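PDB 6PV5: putative O-GlcNAcase nagJ from Clostridium perfringens, which probably acts as a retaining family 84 glycoside hydrolase with hexosaminidase activity, removing N-acetylglucosamine from glycans through the catalytic barrel contained in this chain. Local coordinates for residues A[413-418]-A[555-560]; A[417-422]-A[466-471]; A[486-491]-A[495-500]. All coordinates share one frame; numbering follows the deposited sequence.

Interaction 1: A[413-418]-A[555-560]; sequences DKMALG and DSHLSK
His557 of the long helix 548-579 meets Asp413 and Met415 in the loop between strands 399-403 and 431-436, the last two strands of the eight-stranded (beta/alpha) barrel. The contact thus joins the catalytic barrel to the helical region that follows it in the chain. The imidazole of His557 carries the whole helical side of the contact. From CB the side chain heads toward the loop, with CG anti to the carbonyl carbon (chi1 -65°), and the ring extends to the loop backbone. CD2 lies 3.5 Å from Asp413 O and CE1 4.1 Å from Met415 CG. At the tip, NE2 donates a hydrogen bond of 2.7 Å to Asp413 O, with an N-H...O angle of 159°. The carbonyl oxygen lies close to the ring plane, as suits the N-H, yet the donor stands above the carbonyl plane, 43° out of it, and misses the lone-pair directions. Histidine suits the place because one flat group offers both an N-H at its edge and a face for apolar packing.

Met415 uses that face. Its chain bends at chi2, and CG sits over the centre of the imidazole in a CH-pi contact, while SD approaches only obliquely, 5.1 Å from the ring centroid. The flexible thioether chain also touches Gln553 and Leu554 one turn earlier on the same helix. Phe486 and Ala605 pack against His557 as well. On the loop, Lys414 points away from the helix and sends NZ to Asp499 OD2 in a salt bridge.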
loop_
_atom_site.group_PDB
_atom_site.type_symbol
_atom_site.label_atom_id
_atom_site.label_comp_id
_atom_site.label_asym_id
_atom_site.label_seq_id
_atom_site.Cartn_x
_atom_site.Cartn_y
_atom_site.Cartn_z
ATOM N N ASP A 413 17.112 9.195 -1.124
ATOM C CA ASP A 413 17.802 8.934 -2.385
ATOM C C ASP A 413 17.634 7.483 -2.816
ATOM O O ASP A 413 18.031 7.127 -3.924
ATOM C CB ASP A 413 19.309 9.196 -2.281
ATOM C CG ASP A 413 19.616 10.656 -1.979
ATOM O OD1 ASP A 413 18.962 11.531 -2.593
ATOM O OD2 ASP A 413 20.467 10.903 -1.099
ATOM N N LYS A 414 17.056 6.650 -1.945
ATOM C CA LYS A 414 16.739 5.286 -2.359
ATOM C C LYS A 414 15.225 5.110 -2.487
ATOM O O LYS A 414 14.511 5.398 -1.532
ATOM C CB LYS A 414 17.294 4.283 -1.341
ATOM C CG LYS A 414 17.127 2.846 -1.793
ATOM C CD LYS A 414 17.980 1.821 -1.072
ATOM C CE LYS A 414 17.882 0.477 -1.785
ATOM N NZ LYS A 414 18.654 -0.577 -1.070
ATOM N N MET A 415 14.751 4.586 -3.632
ATOM C CA MET A 415 13.345 4.263 -3.817
ATOM C C MET A 415 13.050 2.878 -3.231
ATOM O O MET A 415 13.792 1.932 -3.468
ATOM C CB MET A 415 12.936 4.239 -5.295
ATOM C CG MET A 415 13.166 5.538 -6.061
ATOM S SD MET A 415 12.215 6.914 -5.352
ATOM C CE MET A 415 11.990 7.994 -6.764
ATOM N N ALA A 416 11.923 2.755 -2.510
ATOM C CA ALA A 416 11.449 1.455 -2.049
ATOM C C ALA A 416 10.450 0.943 -3.075
ATOM O O ALA A 416 9.383 1.533 -3.243
ATOM C CB ALA A 416 10.826 1.590 -0.678
ATOM N N LEU A 417 10.823 -0.133 -3.776
ATOM C CA LEU A 417 10.019 -0.655 -4.868
ATOM C C LEU A 417 9.667 -2.115 -4.599
ATOM O O LEU A 417 9.291 -2.826 -5.527
ATOM C CB LEU A 417 10.805 -0.527 -6.189
ATOM C CG LEU A 417 11.167 0.906 -6.613
ATOM C CD1 LEU A 417 12.061 0.884 -7.861
ATOM C CD2 LEU A 417 9.894 1.704 -6.897
ATOM N N GLY A 418 9.775 -2.559 -3.340
ATOM C CA GLY A 418 9.496 -3.955 -3.027
ATOM C C GLY A 418 8.099 -4.237 -2.464
ATOM O O GLY A 418 7.314 -3.326 -2.184
ATOM N N ASP A 555 14.530 8.303 -13.065
ATOM C CA ASP A 555 15.508 8.417 -14.150
ATOM C C ASP A 555 16.951 8.403 -13.663
ATOM O O ASP A 555 17.765 7.728 -14.284
ATOM C CB ASP A 555 15.328 9.592 -15.116
ATOM C CG ASP A 555 16.239 9.417 -16.339
ATOM O OD1 ASP A 555 15.904 8.610 -17.246
ATOM O OD2 ASP A 555 17.305 10.022 -16.343
ATOM N N SER A 556 17.284 9.159 -12.608
ATOM C CA SER A 556 18.642 9.141 -12.065
ATOM C C SER A 556 19.046 7.748 -11.571
ATOM O O SER A 556 20.211 7.342 -11.723
ATOM C CB SER A 556 18.823 10.143 -10.974
ATOM O OG SER A 556 18.616 11.433 -11.490
ATOM N N HIS A 557 18.083 7.032 -10.965
ATOM C CA HIS A 557 18.317 5.674 -10.479
ATOM C C HIS A 557 18.661 4.743 -11.638
ATOM O O HIS A 557 19.575 3.940 -11.518
ATOM C CB HIS A 557 17.119 5.182 -9.653
ATOM C CG HIS A 557 16.969 5.995 -8.404
ATOM N ND1 HIS A 557 16.360 7.239 -8.400
ATOM C CD2 HIS A 557 17.398 5.788 -7.146
ATOM C CE1 HIS A 557 16.412 7.760 -7.190
ATOM N NE2 HIS A 557 17.019 6.869 -6.389
ATOM N N LEU A 558 17.915 4.859 -12.737
ATOM C CA LEU A 558 18.113 4.013 -13.899
ATOM C C LEU A 558 19.492 4.260 -14.523
ATOM O O LEU A 558 20.135 3.323 -14.974
ATOM C CB LEU A 558 17.017 4.315 -14.923
ATOM C CG LEU A 558 15.621 3.780 -14.602
ATOM C CD1 LEU A 558 14.610 4.431 -15.526
ATOM C CD2 LEU A 558 15.546 2.269 -14.779
ATOM N N SER A 559 19.926 5.527 -14.579
ATOM C CA SER A 559 21.213 5.887 -15.152
ATOM C C SER A 559 22.335 5.299 -14.312
ATOM O O SER A 559 23.298 4.778 -14.864
ATOM C CB SER A 559 21.360 7.403 -15.266
ATOM O OG SER A 559 20.276 7.921 -16.020
ATOM N N LYS A 560 22.205 5.424 -12.983
ATOM C CA LYS A 560 23.182 4.867 -12.067
ATOM C C LYS A 560 23.214 3.346 -12.217
ATOM O O LYS A 560 24.292 2.745 -12.163
ATOM C CB LYS A 560 22.907 5.274 -10.617
ATOM C CG LYS A 560 24.010 4.870 -9.652
ATOM C CD LYS A 560 24.097 5.713 -8.432
ATOM C CE LYS A 560 25.247 5.308 -7.543
ATOM N NZ LYS A 560 25.322 6.228 -6.371
#

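Interaction 2: A[417-422]-A[466-471]; sequences LGPIYD and KSWDKA. With EDO (1,2-ethanediol), chain C.
Pro419 lies over one face of the Trp468 indole while Leu417 O accepts a hydrogen bond from the indole nitrogen. Pro419 CD stands 3.5 Å from the centroid of the five-membered ring and only 8° off its normal, a close CH-pi contact. CB and CG of the proline continue the packing over Trp468 CB, which lies 3.8 Å from Pro419 CB. A proline serves well here: its rigid ring presents a row of methylene groups, and CD, bonded to the electron-withdrawing imide nitrogen, carries slightly positive hydrogens that suit the electron-rich indole face. At the five-membered ring's rim, Trp468 NE1 donates to Leu417 O at 2.8 Å, with an N-H...O angle of 152°. The donor lies in the carbonyl plane, on a lone pair, although the oxygen is tilted somewhat from the indole plane. Between these two residues, Gly418 CA comes within 3.6 Å of Trp468 NE1, bringing bare backbone close to the ring.

The indole reaches the loop because CG is anti to the backbone N (chi1 -168°), which projects the ring off helix 464-476. Ile447, Lys484 and Ala487 also touch it, while Thr451, Tyr462 and Ala464 pack against Pro419. The loop has supports of its own: Ser448 OG bonds to Gly418 O, and Thr451 OG1 to Ile420 N. On the helix, Ser467 OG is tied to Asp454 and Tyr43. A 1,2-ethanediol, probably from the crystallisation liquor, donates through O1 to Asp469 O at 2.7 Å and also bonds to Glu481.

This proline-on-tryptophan CH-pi pair, with the indole N-H bound to the backbone, packs the loop between the last two strands of the (beta/alpha)8 barrel against helix 464-476, which follows the barrel.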
loop_
_atom_site.group_PDB
_atom_site.type_symbol
_atom_site.label_atom_id
_atom_site.label_comp_id
_atom_site.label_asym_id
_atom_site.label_seq_id
_atom_site.Cartn_x
_atom_site.Cartn_y
_atom_site.Cartn_z
ATOM N N LEU A 417 10.823 -0.133 -3.776
ATOM C CA LEU A 417 10.019 -0.655 -4.868
ATOM C C LEU A 417 9.667 -2.115 -4.599
ATOM O O LEU A 417 9.291 -2.826 -5.527
ATOM C CB LEU A 417 10.805 -0.527 -6.189
ATOM C CG LEU A 417 11.167 0.906 -6.613
ATOM C CD1 LEU A 417 12.061 0.884 -7.861
ATOM C CD2 LEU A 417 9.894 1.704 -6.897
ATOM N N GLY A 418 9.775 -2.559 -3.340
ATOM C CA GLY A 418 9.496 -3.955 -3.027
ATOM C C GLY A 418 8.099 -4.237 -2.464
ATOM O O GLY A 418 7.314 -3.326 -2.184
ATOM N N PRO A 419 7.756 -5.528 -2.229
ATOM C CA PRO A 419 6.476 -5.885 -1.616
ATOM C C PRO A 419 6.507 -5.643 -0.110
ATOM O O PRO A 419 7.570 -5.663 0.521
ATOM C CB PRO A 419 6.362 -7.390 -1.917
ATOM C CG PRO A 419 7.807 -7.853 -1.896
ATOM C CD PRO A 419 8.581 -6.712 -2.543
ATOM N N ILE A 420 5.320 -5.385 0.453
ATOM C CA ILE A 420 5.103 -5.490 1.894
ATOM C C ILE A 420 5.678 -6.827 2.357
ATOM O O ILE A 420 5.372 -7.868 1.807
ATOM C CB ILE A 420 3.592 -5.407 2.186
ATOM C CG1 ILE A 420 2.969 -4.107 1.653
ATOM C CG2 ILE A 420 3.313 -5.624 3.670
ATOM C CD1 ILE A 420 3.677 -2.822 2.051
ATOM N N TYR A 421 6.531 -6.810 3.367
ATOM C CA TYR A 421 7.365 -7.979 3.601
ATOM C C TYR A 421 7.463 -8.239 5.099
ATOM O O TYR A 421 7.582 -7.282 5.866
ATOM C CB TYR A 421 8.762 -7.710 3.020
ATOM C CG TYR A 421 9.638 -8.927 2.853
ATOM C CD1 TYR A 421 9.475 -9.797 1.785
ATOM C CD2 TYR A 421 10.642 -9.204 3.769
ATOM C CE1 TYR A 421 10.296 -10.909 1.615
ATOM C CE2 TYR A 421 11.462 -10.314 3.632
ATOM C CZ TYR A 421 11.280 -11.162 2.553
ATOM O OH TYR A 421 12.097 -12.241 2.428
ATOM N N ASP A 422 7.410 -9.525 5.498
ATOM C CA ASP A 422 7.658 -9.961 6.874
ATOM C C ASP A 422 6.532 -9.481 7.793
ATOM O O ASP A 422 6.750 -9.257 8.972
ATOM C CB ASP A 422 8.964 -9.401 7.450
ATOM C CG ASP A 422 10.245 -10.145 7.089
ATOM O OD1 ASP A 422 10.146 -11.341 6.713
ATOM O OD2 ASP A 422 11.349 -9.513 7.211
ATOM N N LYS A 466 5.083 -13.375 -5.128
ATOM C CA LYS A 466 4.064 -13.564 -6.145
ATOM C C LYS A 466 3.201 -12.300 -6.229
ATOM O O LYS A 466 2.777 -11.885 -7.302
ATOM C CB LYS A 466 3.306 -14.876 -5.900
ATOM N N SER A 467 2.929 -11.688 -5.079
ATOM C CA SER A 467 2.166 -10.452 -5.032
ATOM C C SER A 467 2.928 -9.335 -5.756
ATOM O O SER A 467 2.343 -8.598 -6.531
ATOM C CB SER A 467 1.898 -10.074 -3.604
ATOM O OG SER A 467 1.032 -8.958 -3.541
ATOM N N TRP A 468 4.239 -9.230 -5.491
ATOM C CA TRP A 468 5.116 -8.248 -6.116
ATOM C C TRP A 468 5.078 -8.379 -7.637
ATOM O O TRP A 468 4.961 -7.388 -8.344
ATOM C CB TRP A 468 6.530 -8.477 -5.586
ATOM C CG TRP A 468 7.527 -7.403 -5.882
ATOM C CD1 TRP A 468 7.346 -6.048 -5.864
ATOM C CD2 TRP A 468 8.921 -7.636 -6.133
ATOM N NE1 TRP A 468 8.539 -5.426 -6.121
ATOM C CE2 TRP A 468 9.523 -6.370 -6.279
ATOM C CE3 TRP A 468 9.719 -8.791 -6.201
ATOM C CZ2 TRP A 468 10.893 -6.238 -6.523
ATOM C CZ3 TRP A 468 11.068 -8.664 -6.473
ATOM C CH2 TRP A 468 11.644 -7.394 -6.613
ATOM N N ASP A 469 5.157 -9.616 -8.135
ATOM C CA ASP A 469 5.061 -9.848 -9.571
ATOM C C ASP A 469 3.798 -9.220 -10.158
ATOM O O ASP A 469 3.876 -8.600 -11.221
ATOM C CB ASP A 469 5.210 -11.324 -9.961
ATOM C CG ASP A 469 6.589 -11.895 -9.679
ATOM O OD1 ASP A 469 7.558 -11.104 -9.607
ATOM O OD2 ASP A 469 6.686 -13.134 -9.530
ATOM N N LYS A 470 2.647 -9.401 -9.491
ATOM C CA LYS A 470 1.387 -8.903 -10.025
ATOM C C LYS A 470 1.348 -7.382 -9.966
ATOM O O LYS A 470 0.801 -6.749 -10.864
ATOM C CB LYS A 470 0.161 -9.396 -9.244
ATOM C CG LYS A 470 -0.135 -10.885 -9.382
ATOM C CD LYS A 470 -0.774 -11.261 -10.708
ATOM C CE LYS A 470 -1.017 -12.752 -10.838
ATOM N NZ LYS A 470 -1.376 -13.350 -9.529
ATOM N N ALA A 471 1.870 -6.801 -8.887
ATOM C CA ALA A 471 1.843 -5.348 -8.781
ATOM C C ALA A 471 2.730 -4.710 -9.855
ATOM O O ALA A 471 2.386 -3.669 -10.410
ATOM C CB ALA A 471 2.259 -4.910 -7.397
HETATM C C1 EDO C . 6.931 -9.099 -12.826
HETATM O O1 EDO C . 5.580 -9.186 -13.264
HETATM C C2 EDO C . 7.780 -10.271 -13.173
HETATM O O2 EDO C . 7.419 -10.911 -14.390
#

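Interaction 3: A[486-491]-A[495-500]; sequences FANHST and TGRPDS
Arg497 approaches Asn488 end-on, placing NH1 and NH2 on a single amide oxygen. Asn488 OD1 accepts from NH1 at 2.8 Å and from NH2 at 3.0 Å, and it lies near the guanidinium plane in both bonds. The amide plane is turned 69° from the guanidinium plane: NH2 arrives on a lone pair, whereas NH1 is tilted out of the amide carbonyl plane. The arginine spans this distance because its chain is extended from CG to NE, and Glu465 holds NE from helix 464-476 in a salt bridge. Asparagine is well matched to it, with a short side chain that leaves the oxygen facing the arginine while ND2 lies against Ser500 CB.

Farther along, Thr491 crosses the arginine obliquely. Its OG1 sits between the backbone N and carbonyl carbon (chi1 60°), from where it donates to Arg497 O at 2.6 Å, standing above that carbonyl plane. CG2, anti to the carbonyl carbon, lies 3.7 Å from Arg497 NH2 and also packs on Gly418 CA.

The whole forms the tight connection between helix 480-487 and helix 501-515: a type I beta turn runs from Ala487 to Ser490, and Ser500 takes the N-cap position of the second helix, although its side chain makes no capping bond. Ser500 N bonds back to Asn488 O at 2.9 Å.

The side chains of Thr491 and Asp499 run antiparallel, side by side; Asp499 OD1 accepts a hydrogen bond of 2.8 Å from Thr491 N, which lies nearly along the carboxylate C-O axis. Arg492 N also donates to OD1, while OD2 pairs with Lys414, so both carboxylate oxygens are engaged. Ser500 CB lies over the His489 ring face, 4.0 Å from its centroid, and one water links Ser500 OG with His489 ND1. His489 NE2 is hydrogen-bonded to Glu530 OE2.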
loop_
_atom_site.group_PDB
_atom_site.type_symbol
_atom_site.label_atom_id
_atom_site.label_comp_id
_atom_site.label_asym_id
_atom_site.label_seq_id
_atom_site.Cartn_x
_atom_site.Cartn_y
_atom_site.Cartn_z
ATOM N N PHE A 486 15.208 -4.233 -12.381
ATOM C CA PHE A 486 15.612 -2.991 -11.727
ATOM C C PHE A 486 15.161 -2.984 -10.262
ATOM O O PHE A 486 15.950 -2.713 -9.348
ATOM C CB PHE A 486 15.004 -1.824 -12.524
ATOM C CG PHE A 486 15.134 -0.458 -11.899
ATOM C CD1 PHE A 486 16.352 0.210 -11.909
ATOM C CD2 PHE A 486 14.031 0.174 -11.337
ATOM C CE1 PHE A 486 16.469 1.482 -11.352
ATOM C CE2 PHE A 486 14.146 1.437 -10.771
ATOM C CZ PHE A 486 15.366 2.096 -10.786
ATOM N N ALA A 487 13.869 -3.269 -10.042
ATOM C CA ALA A 487 13.279 -3.173 -8.709
ATOM C C ALA A 487 13.934 -4.159 -7.735
ATOM O O ALA A 487 14.026 -3.887 -6.540
ATOM C CB ALA A 487 11.788 -3.400 -8.795
ATOM N N ASN A 488 14.421 -5.286 -8.255
ATOM C CA ASN A 488 15.126 -6.281 -7.450
ATOM C C ASN A 488 16.271 -5.665 -6.651
ATOM O O ASN A 488 16.593 -6.146 -5.556
ATOM C CB ASN A 488 15.541 -7.481 -8.313
ATOM C CG ASN A 488 16.316 -8.570 -7.596
ATOM O OD1 ASN A 488 15.961 -9.004 -6.503
ATOM N ND2 ASN A 488 17.385 -9.033 -8.224
ATOM N N HIS A 489 16.867 -4.579 -7.164
ATOM C CA HIS A 489 18.020 -4.000 -6.487
ATOM C C HIS A 489 17.617 -2.812 -5.619
ATOM O O HIS A 489 18.473 -2.052 -5.187
ATOM C CB HIS A 489 19.085 -3.571 -7.505
ATOM C CG HIS A 489 19.720 -4.704 -8.234
ATOM N ND1 HIS A 489 20.927 -5.222 -7.850
ATOM C CD2 HIS A 489 19.309 -5.429 -9.299
ATOM C CE1 HIS A 489 21.261 -6.213 -8.663
ATOM N NE2 HIS A 489 20.281 -6.365 -9.552
ATOM N N SER A 490 16.318 -2.652 -5.349
ATOM C CA SER A 490 15.848 -1.435 -4.698
ATOM C C SER A 490 14.670 -1.724 -3.758
ATOM O O SER A 490 13.618 -1.077 -3.878
ATOM C CB SER A 490 15.398 -0.450 -5.762
ATOM O OG SER A 490 15.474 0.876 -5.261
ATOM N N THR A 491 14.800 -2.745 -2.899
ATOM C CA THR A 491 13.648 -3.172 -2.108
ATOM C C THR A 491 13.888 -2.836 -0.644
ATOM O O THR A 491 12.954 -2.519 0.066
ATOM C CB THR A 491 13.246 -4.640 -2.327
ATOM O OG1 THR A 491 14.340 -5.491 -1.970
ATOM C CG2 THR A 491 12.842 -4.943 -3.754
ATOM N N THR A 495 13.647 -1.239 6.306
ATOM C CA THR A 495 12.849 -2.449 6.372
ATOM C C THR A 495 12.635 -2.856 4.924
ATOM O O THR A 495 13.024 -2.102 4.034
ATOM C CB THR A 495 11.543 -2.224 7.149
ATOM O OG1 THR A 495 10.924 -3.494 7.392
ATOM C CG2 THR A 495 10.572 -1.316 6.422
ATOM N N GLY A 496 12.019 -4.019 4.697
ATOM C CA GLY A 496 11.702 -4.426 3.335
ATOM C C GLY A 496 12.391 -5.735 2.971
ATOM O O GLY A 496 13.285 -6.194 3.682
ATOM N N ARG A 497 11.947 -6.343 1.878
ATOM C CA ARG A 497 12.644 -7.487 1.312
ATOM C C ARG A 497 14.111 -7.117 1.068
ATOM O O ARG A 497 14.399 -6.033 0.542
ATOM C CB ARG A 497 11.945 -7.851 -0.001
ATOM C CG ARG A 497 12.651 -8.890 -0.869
ATOM C CD ARG A 497 12.115 -8.766 -2.284
ATOM N NE ARG A 497 12.633 -9.705 -3.288
ATOM C CZ ARG A 497 13.676 -9.477 -4.092
ATOM N NH1 ARG A 497 14.020 -10.393 -4.978
ATOM N NH2 ARG A 497 14.369 -8.348 -4.017
ATOM N N PRO A 498 15.085 -7.994 1.430
ATOM C CA PRO A 498 16.501 -7.750 1.107
ATOM C C PRO A 498 16.717 -7.634 -0.403
ATOM O O PRO A 498 16.059 -8.315 -1.182
ATOM C CB PRO A 498 17.236 -8.982 1.701
ATOM C CG PRO A 498 16.262 -9.442 2.797
ATOM C CD PRO A 498 14.883 -9.264 2.163
ATOM N N ASP A 499 17.625 -6.740 -0.810
ATOM C CA ASP A 499 17.901 -6.505 -2.220
ATOM C C ASP A 499 18.579 -7.740 -2.824
ATOM O O ASP A 499 19.389 -8.381 -2.153
ATOM C CB ASP A 499 18.925 -5.383 -2.383
ATOM C CG ASP A 499 18.446 -3.999 -1.964
ATOM O OD1 ASP A 499 17.210 -3.771 -1.971
ATOM O OD2 ASP A 499 19.326 -3.136 -1.676
ATOM N N SER A 500 18.219 -8.059 -4.073
ATOM C CA SER A 500 18.896 -9.026 -4.924
ATOM C C SER A 500 19.513 -10.170 -4.115
ATOM O O SER A 500 20.736 -10.345 -4.130
ATOM C CB SER A 500 19.936 -8.339 -5.795
ATOM O OG SER A 500 20.966 -7.807 -4.969
HETATM O O HOH W 1 21.898 -5.190 -5.276
#

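How the interactions relate
Interactions 1 and 2 begin from one loop, between barrel strands 399-403 and 431-436, and share Leu417 and Gly418, though their centres lie about 17 Å apart. Interaction 3 follows interaction 2 in sequence and falls within the span that interaction 1 closes; its centre is about 11 Å from that of interaction 1 and 10 Å from that of interaction 2. It touches both: Ser490 OG probably bonds to Met415 O and Leu417 N to Ser490 O, while Leu417 packs on Phe486. From its start onward, the loop 413-422 meets helix 548-579, then the 486-500 connection, then helix 464-476, binding the catalytic barrel to the helical region after it.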